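Local coordinates for protein threonine phosphate decarboxylase-like enzyme (Sulfurospirillum multivorans, PDB 6OUX) that uses pyridoxal phosphate to decarboxylate L-serine O-phosphate to ethanolamine O-phosphate, a precursor in the biosynthesis of norcobamides, at residues Ser56-Asp61 / Glu289-Arg294; Asp64-Gln69 / Gly279-Arg284. All coordinates share one frame; numbering follows the deposited sequence.

Contact 1: residues Ser56-Asp61 / Glu289-Arg294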
loop_
_atom_site.group_PDB
_atom_site.type_symbol
_atom_site.label_atom_id
_atom_site.label_comp_id
_atom_site.label_asym_id
_atom_site.label_seq_id
_atom_site.Cartn_x
_atom_site.Cartn_y
_atom_site.Cartn_z
ATOM N N SER A 56 6.275 19.821 -1.284
ATOM C CA SER A 56 6.727 18.763 -2.139
ATOM C C SER A 56 8.232 18.999 -2.536
ATOM O O SER A 56 9.048 18.114 -2.382
ATOM C CB SER A 56 5.769 18.745 -3.335
ATOM O OG SER A 56 6.282 17.854 -4.250
ATOM N N GLU A 57 8.575 20.227 -2.929
ATOM C CA GLU A 57 9.952 20.640 -3.284
ATOM C C GLU A 57 10.850 20.468 -2.082
ATOM O O GLU A 57 11.925 19.927 -2.229
ATOM C CB GLU A 57 10.061 22.114 -3.783
ATOM C CG GLU A 57 9.226 22.433 -5.012
ATOM C CD GLU A 57 9.627 23.672 -5.807
ATOM O OE1 GLU A 57 10.489 24.474 -5.354
ATOM O OE2 GLU A 57 9.043 23.860 -6.904
ATOM N N LEU A 58 10.375 20.837 -0.882
ATOM C CA LEU A 58 11.126 20.615 0.358
ATOM C C LEU A 58 11.468 19.158 0.599
ATOM O O LEU A 58 12.618 18.823 0.836
ATOM C CB LEU A 58 10.398 21.163 1.570
ATOM C CG LEU A 58 11.105 21.102 2.944
ATOM C CD1 LEU A 58 12.258 22.069 2.905
ATOM C CD2 LEU A 58 10.114 21.478 4.053
ATOM N N VAL A 59 10.450 18.294 0.540
ATOM C CA VAL A 59 10.657 16.857 0.706
ATOM C C VAL A 59 11.583 16.283 -0.348
ATOM O O VAL A 59 12.452 15.502 -0.004
ATOM C CB VAL A 59 9.321 16.096 0.747
ATOM C CG1 VAL A 59 9.559 14.592 0.953
ATOM C CG2 VAL A 59 8.499 16.568 1.933
ATOM N N LEU A 60 11.414 16.633 -1.629
ATOM C CA LEU A 60 12.324 16.139 -2.695
ATOM C C LEU A 60 13.776 16.554 -2.440
ATOM O O LEU A 60 14.730 15.800 -2.724
ATOM C CB LEU A 60 11.897 16.609 -4.068
ATOM C CG LEU A 60 10.600 15.936 -4.579
ATOM C CD1 LEU A 60 10.067 16.725 -5.754
ATOM C CD2 LEU A 60 10.909 14.462 -4.922
ATOM N N ASP A 61 13.952 17.730 -1.855
ATOM C CA ASP A 61 15.271 18.260 -1.581
ATOM C C ASP A 61 15.920 17.458 -0.484
ATOM O O ASP A 61 17.083 17.167 -0.609
ATOM C CB ASP A 61 15.196 19.744 -1.204
ATOM C CG ASP A 61 16.533 20.338 -0.968
ATOM O OD1 ASP A 61 17.335 20.421 -1.925
ATOM O OD2 ASP A 61 16.773 20.667 0.166
ATOM N N GLU A 289 12.011 17.416 14.254
ATOM C CA GLU A 289 12.035 18.838 14.601
ATOM C C GLU A 289 12.576 19.778 13.518
ATOM O O GLU A 289 11.984 20.831 13.245
ATOM C CB GLU A 289 12.874 19.019 15.896
ATOM C CG GLU A 289 13.118 20.462 16.329
ATOM C CD GLU A 289 14.384 21.080 15.737
ATOM O OE1 GLU A 289 15.473 20.458 15.864
ATOM O OE2 GLU A 289 14.291 22.196 15.158
ATOM N N ASP A 290 13.753 19.463 13.001
ATOM C CA ASP A 290 14.418 20.316 12.010
ATOM C C ASP A 290 13.673 20.370 10.643
ATOM O O ASP A 290 13.554 21.421 9.997
ATOM C CB ASP A 290 15.868 19.862 11.805
ATOM C CG ASP A 290 16.006 18.337 11.483
ATOM O OD1 ASP A 290 15.467 17.472 12.211
ATOM O OD2 ASP A 290 16.695 17.995 10.507
ATOM N N PHE A 291 13.178 19.220 10.193
ATOM C CA PHE A 291 12.311 19.197 9.039
ATOM C C PHE A 291 11.037 20.014 9.302
ATOM O O PHE A 291 10.591 20.733 8.425
ATOM C CB PHE A 291 11.932 17.762 8.655
ATOM C CG PHE A 291 10.871 17.692 7.570
ATOM C CD1 PHE A 291 11.208 17.833 6.261
ATOM C CD2 PHE A 291 9.507 17.591 7.892
ATOM C CE1 PHE A 291 10.227 17.803 5.265
ATOM C CE2 PHE A 291 8.509 17.600 6.926
ATOM C CZ PHE A 291 8.877 17.721 5.597
ATOM N N LEU A 292 10.406 19.816 10.455
ATOM C CA LEU A 292 9.126 20.475 10.751
ATOM C C LEU A 292 9.229 21.987 10.755
ATOM O O LEU A 292 8.294 22.672 10.381
ATOM C CB LEU A 292 8.548 19.971 12.108
ATOM C CG LEU A 292 7.803 18.648 11.938
ATOM C CD1 LEU A 292 7.568 17.893 13.265
ATOM C CD2 LEU A 292 6.495 18.855 11.130
ATOM N N LYS A 293 10.408 22.517 11.174
ATOM C CA LYS A 293 10.631 23.940 11.072
ATOM C C LYS A 293 10.549 24.462 9.659
ATOM O O LYS A 293 9.917 25.476 9.405
ATOM C CB LYS A 293 11.973 24.326 11.688
ATOM C CG LYS A 293 12.280 25.834 11.626
ATOM C CD LYS A 293 13.532 26.240 12.455
ATOM C CE LYS A 293 13.318 26.117 13.975
ATOM N NZ LYS A 293 13.379 24.738 14.587
ATOM N N ARG A 294 11.169 23.755 8.698
ATOM C CA ARG A 294 11.112 24.173 7.345
ATOM C C ARG A 294 9.714 23.894 6.752
ATOM O O ARG A 294 9.259 24.630 5.895
ATOM C CB ARG A 294 12.198 23.467 6.537
ATOM C CG ARG A 294 13.611 23.848 7.025
ATOM C CD ARG A 294 14.725 23.334 6.099
ATOM N NE ARG A 294 15.986 23.258 6.846
ATOM C CZ ARG A 294 17.127 22.693 6.412
ATOM N NH1 ARG A 294 17.181 22.101 5.251
ATOM N NH2 ARG A 294 18.207 22.698 7.168
#

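Contact 2: residues Asp64-Gln69 / Gly279-Arg284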
loop_
_atom_site.group_PDB
_atom_site.type_symbol
_atom_site.label_atom_id
_atom_site.label_comp_id
_atom_site.label_asym_id
_atom_site.label_seq_id
_atom_site.Cartn_x
_atom_site.Cartn_y
_atom_site.Cartn_z
ATOM N N ASP A 64 16.933 14.172 -2.198
ATOM C CA ASP A 64 18.085 14.349 -3.014
ATOM C C ASP A 64 19.315 14.385 -2.153
ATOM O O ASP A 64 20.287 13.684 -2.457
ATOM C CB ASP A 64 17.971 15.641 -3.810
ATOM C CG ASP A 64 19.108 15.852 -4.793
ATOM O OD1 ASP A 64 19.753 14.889 -5.187
ATOM O OD2 ASP A 64 19.361 17.019 -5.176
ATOM N N ARG A 65 19.275 15.207 -1.102
ATOM C CA ARG A 65 20.446 15.456 -0.273
ATOM C C ARG A 65 20.768 14.258 0.605
ATOM O O ARG A 65 21.935 13.915 0.766
ATOM C CB ARG A 65 20.345 16.758 0.559
ATOM C CG ARG A 65 20.369 18.080 -0.267
ATOM C CD ARG A 65 19.710 19.359 0.408
ATOM N NE ARG A 65 19.925 19.094 1.772
ATOM C CZ ARG A 65 19.094 18.896 2.764
ATOM N NH1 ARG A 65 19.695 18.481 3.814
ATOM N NH2 ARG A 65 17.809 19.215 2.812
ATOM N N GLU A 66 19.759 13.630 1.155
ATOM C CA GLU A 66 19.965 12.579 2.152
ATOM C C GLU A 66 19.950 11.137 1.603
ATOM O O GLU A 66 20.491 10.225 2.249
ATOM C CB GLU A 66 18.959 12.667 3.302
ATOM C CG GLU A 66 18.985 13.984 4.069
ATOM C CD GLU A 66 18.089 13.979 5.312
ATOM O OE1 GLU A 66 17.262 13.077 5.456
ATOM O OE2 GLU A 66 18.170 14.920 6.138
ATOM N N LEU A 67 19.323 10.934 0.453
ATOM C CA LEU A 67 19.217 9.563 -0.082
ATOM C C LEU A 67 19.933 9.369 -1.363
ATOM O O LEU A 67 20.565 8.335 -1.567
ATOM C CB LEU A 67 17.743 9.153 -0.292
ATOM C CG LEU A 67 16.916 9.025 0.987
ATOM C CD1 LEU A 67 15.544 8.506 0.627
ATOM C CD2 LEU A 67 17.496 8.146 2.068
ATOM N N ILE A 68 19.829 10.337 -2.256
ATOM C CA ILE A 68 20.321 10.145 -3.586
ATOM C C ILE A 68 21.802 10.397 -3.630
ATOM O O ILE A 68 22.537 9.508 -4.034
ATOM C CB ILE A 68 19.607 11.023 -4.594
ATOM C CG1 ILE A 68 18.097 10.716 -4.610
ATOM C CG2 ILE A 68 20.210 10.854 -5.955
ATOM C CD1 ILE A 68 17.686 9.297 -4.886
ATOM N N GLN A 69 22.237 11.585 -3.210
ATOM C CA GLN A 69 23.674 11.949 -3.293
ATOM C C GLN A 69 24.559 11.161 -2.338
ATOM O O GLN A 69 25.746 11.061 -2.538
ATOM C CB GLN A 69 23.864 13.434 -2.987
ATOM C CG GLN A 69 23.310 14.320 -4.032
ATOM C CD GLN A 69 23.714 15.765 -3.821
ATOM O OE1 GLN A 69 23.703 16.261 -2.668
ATOM N NE2 GLN A 69 24.067 16.457 -4.938
ATOM N N GLY A 279 8.243 5.255 1.885
ATOM C CA GLY A 279 7.187 5.651 2.788
ATOM C C GLY A 279 7.687 5.860 4.201
ATOM O O GLY A 279 7.376 6.900 4.838
ATOM N N GLU A 280 8.421 4.863 4.696
ATOM C CA GLU A 280 9.036 4.934 6.003
ATOM C C GLU A 280 9.994 6.085 6.164
ATOM O O GLU A 280 9.925 6.745 7.179
ATOM C CB GLU A 280 9.765 3.654 6.352
ATOM C CG GLU A 280 10.362 3.710 7.723
ATOM C CD GLU A 280 10.979 2.390 8.153
ATOM O OE1 GLU A 280 10.895 1.367 7.425
ATOM O OE2 GLU A 280 11.586 2.411 9.225
ATOM N N TYR A 281 10.909 6.284 5.203
ATOM C CA TYR A 281 11.823 7.412 5.210
ATOM C C TYR A 281 10.992 8.705 5.413
ATOM O O TYR A 281 11.319 9.557 6.237
ATOM C CB TYR A 281 12.591 7.529 3.885
ATOM C CG TYR A 281 13.330 8.835 3.790
ATOM C CD1 TYR A 281 14.571 9.003 4.444
ATOM C CD2 TYR A 281 12.775 9.942 3.162
ATOM C CE1 TYR A 281 15.257 10.225 4.418
ATOM C CE2 TYR A 281 13.452 11.182 3.171
ATOM C CZ TYR A 281 14.678 11.315 3.800
ATOM O OH TYR A 281 15.365 12.524 3.792
ATOM N N CYS A 282 9.927 8.831 4.650
ATOM C CA CYS A 282 9.144 10.073 4.660
ATOM C C CYS A 282 8.435 10.244 5.984
ATOM O O CYS A 282 8.380 11.336 6.537
ATOM C CB CYS A 282 8.114 10.075 3.531
ATOM S SG CYS A 282 8.803 10.412 1.896
ATOM N N LEU A 283 7.927 9.147 6.498
ATOM C CA LEU A 283 7.244 9.181 7.777
ATOM C C LEU A 283 8.174 9.681 8.898
ATOM O O LEU A 283 7.764 10.542 9.741
ATOM C CB LEU A 283 6.699 7.813 8.150
ATOM C CG LEU A 283 5.628 7.913 9.213
ATOM C CD1 LEU A 283 4.316 8.175 8.492
ATOM C CD2 LEU A 283 5.539 6.649 10.065
ATOM N N ARG A 284 9.400 9.152 8.895
ATOM C CA ARG A 284 10.389 9.521 9.909
ATOM C C ARG A 284 10.912 10.929 9.689
ATOM O O ARG A 284 11.247 11.621 10.654
ATOM C CB ARG A 284 11.542 8.573 9.928
ATOM C CG ARG A 284 11.191 7.171 10.380
ATOM C CD ARG A 284 12.446 6.283 10.331
ATOM N NE ARG A 284 12.089 4.955 10.761
ATOM C CZ ARG A 284 12.008 4.559 12.029
ATOM N NH1 ARG A 284 12.355 5.361 13.042
ATOM N NH2 ARG A 284 11.609 3.325 12.275
#

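Contact 1: residues Ser56-Asp61 / Glu289-Arg294
Leu58 and Val59, neighbours on one turn of helix 53-68, meet Phe291 and Arg294 at the start of helix 289-314 through apolar contacts alone; no hydrogen bond passes between the two segments. The CB of Leu58 points toward the other helix, and CG anti to the backbone N (chi1 -176°) brings both methyl branches up to Arg294. Leu58 CD2 lies 3.6 Å from Arg294 C and 3.8 Å from Arg294 CB, resting on the backbone and the root of the arginine rather than on the guanidinium. Leu58 CD2 also reaches Phe291 CE1 at 3.9 Å, approaching the ring obliquely. Val59 adds its CG2 branch, which comes to the ring edge near its plane, 3.9 Å from Phe291 CZ.

The axes of the two short segments come no closer than 11.2 Å and run roughly antiparallel (147°), and Leu58 and Phe291 fill the distance between them. Phe291, like Val59, is buried, with Tyr62 edge-to-face and Phe246 and Leu285 also packed on it.

Asp61 OD2 stands 5.3 Å from Arg294 NH1, without direct contact, and forms a salt bridge with Arg65. The whole is a roughly antiparallel helix pair, with Leu58, Val59 and Phe291 packed between and Arg294 at the exposed margin, within the fold-type I architecture of the class I and II aminotransferases.

Contact 2: residues Asp64-Gln69 / Gly279-Arg284
The last turns of helix 53-68, where a wider pi-type turn spans 64-68, lie beside helix 277-286, and here segment 64-69 meets 279-284 through one aromatic side chain, Tyr281. Its ring is engaged in two ways, by leucine over a face and by glutamate at the hydroxyl end. Leu67 sets its CD1 methyl over the centre of the ring, 3.9 Å from the centroid of Tyr281 and 10° off the normal, a CH-pi contact. The second methyl shifts toward one side of the ring, with Leu67 CD2 3.9 Å from Tyr281 CE1.

At the far end the phenol donates a hydrogen bond from Tyr281 OH to Glu66 OE1, 2.6 Å long. The acceptor oxygen lies in the plane of the ring, whereas the hydroxyl approaches from above the carboxylate plane, 46° out of it; the two flat groups stand almost perpendicular. With chi1 at 169° the tyrosine ring swings opposite the backbone N, and its hydroxyl reaches the other helix. Glu66 OE2 forms a salt bridge with Arg288, so each carboxylate oxygen has its own partner.

Next to the tyrosine, a salt bridge runs along the helix itself: Arg284 grips Glu280 side-on with two nitrogens on one oxygen, Arg284 NE lying 3.0 Å from Glu280 OE2 and using its anti lone pair. Ser82 OG bonds to that oxygen too.

Together, the phenol and Arg288 fix the orientation of the Glu66 carboxylate, and the nearby arginine would be expected to favour its ionised form. Between these segments Tyr281 supplies one hydrogen bond and one ring face.

Overall arrangement
Contacts 1 and 2 lie 11 Å apart between centres, on the same side of the chain's centre, and share helix 53-68: residues 56-61 serve the first, residues 64-69 the second. Their partners belong to helices 277-286 and 289-314, consecutive in the chain. The order along the sequence is therefore 56-61, 64-69, 279-284, 289-294, with contact 2 enclosed by contact 1. Tyr62, between the two segments of helix 53-68, touches both Phe291 and Tyr281, and the contacts meet where Arg294 NH1 lies 3.8 Å from Arg65 NH2. Helix 53-68 is thus held against two helices more than two hundred residues later, while its Asp64 and Ile68 pack on Tyr73 of the second subunit.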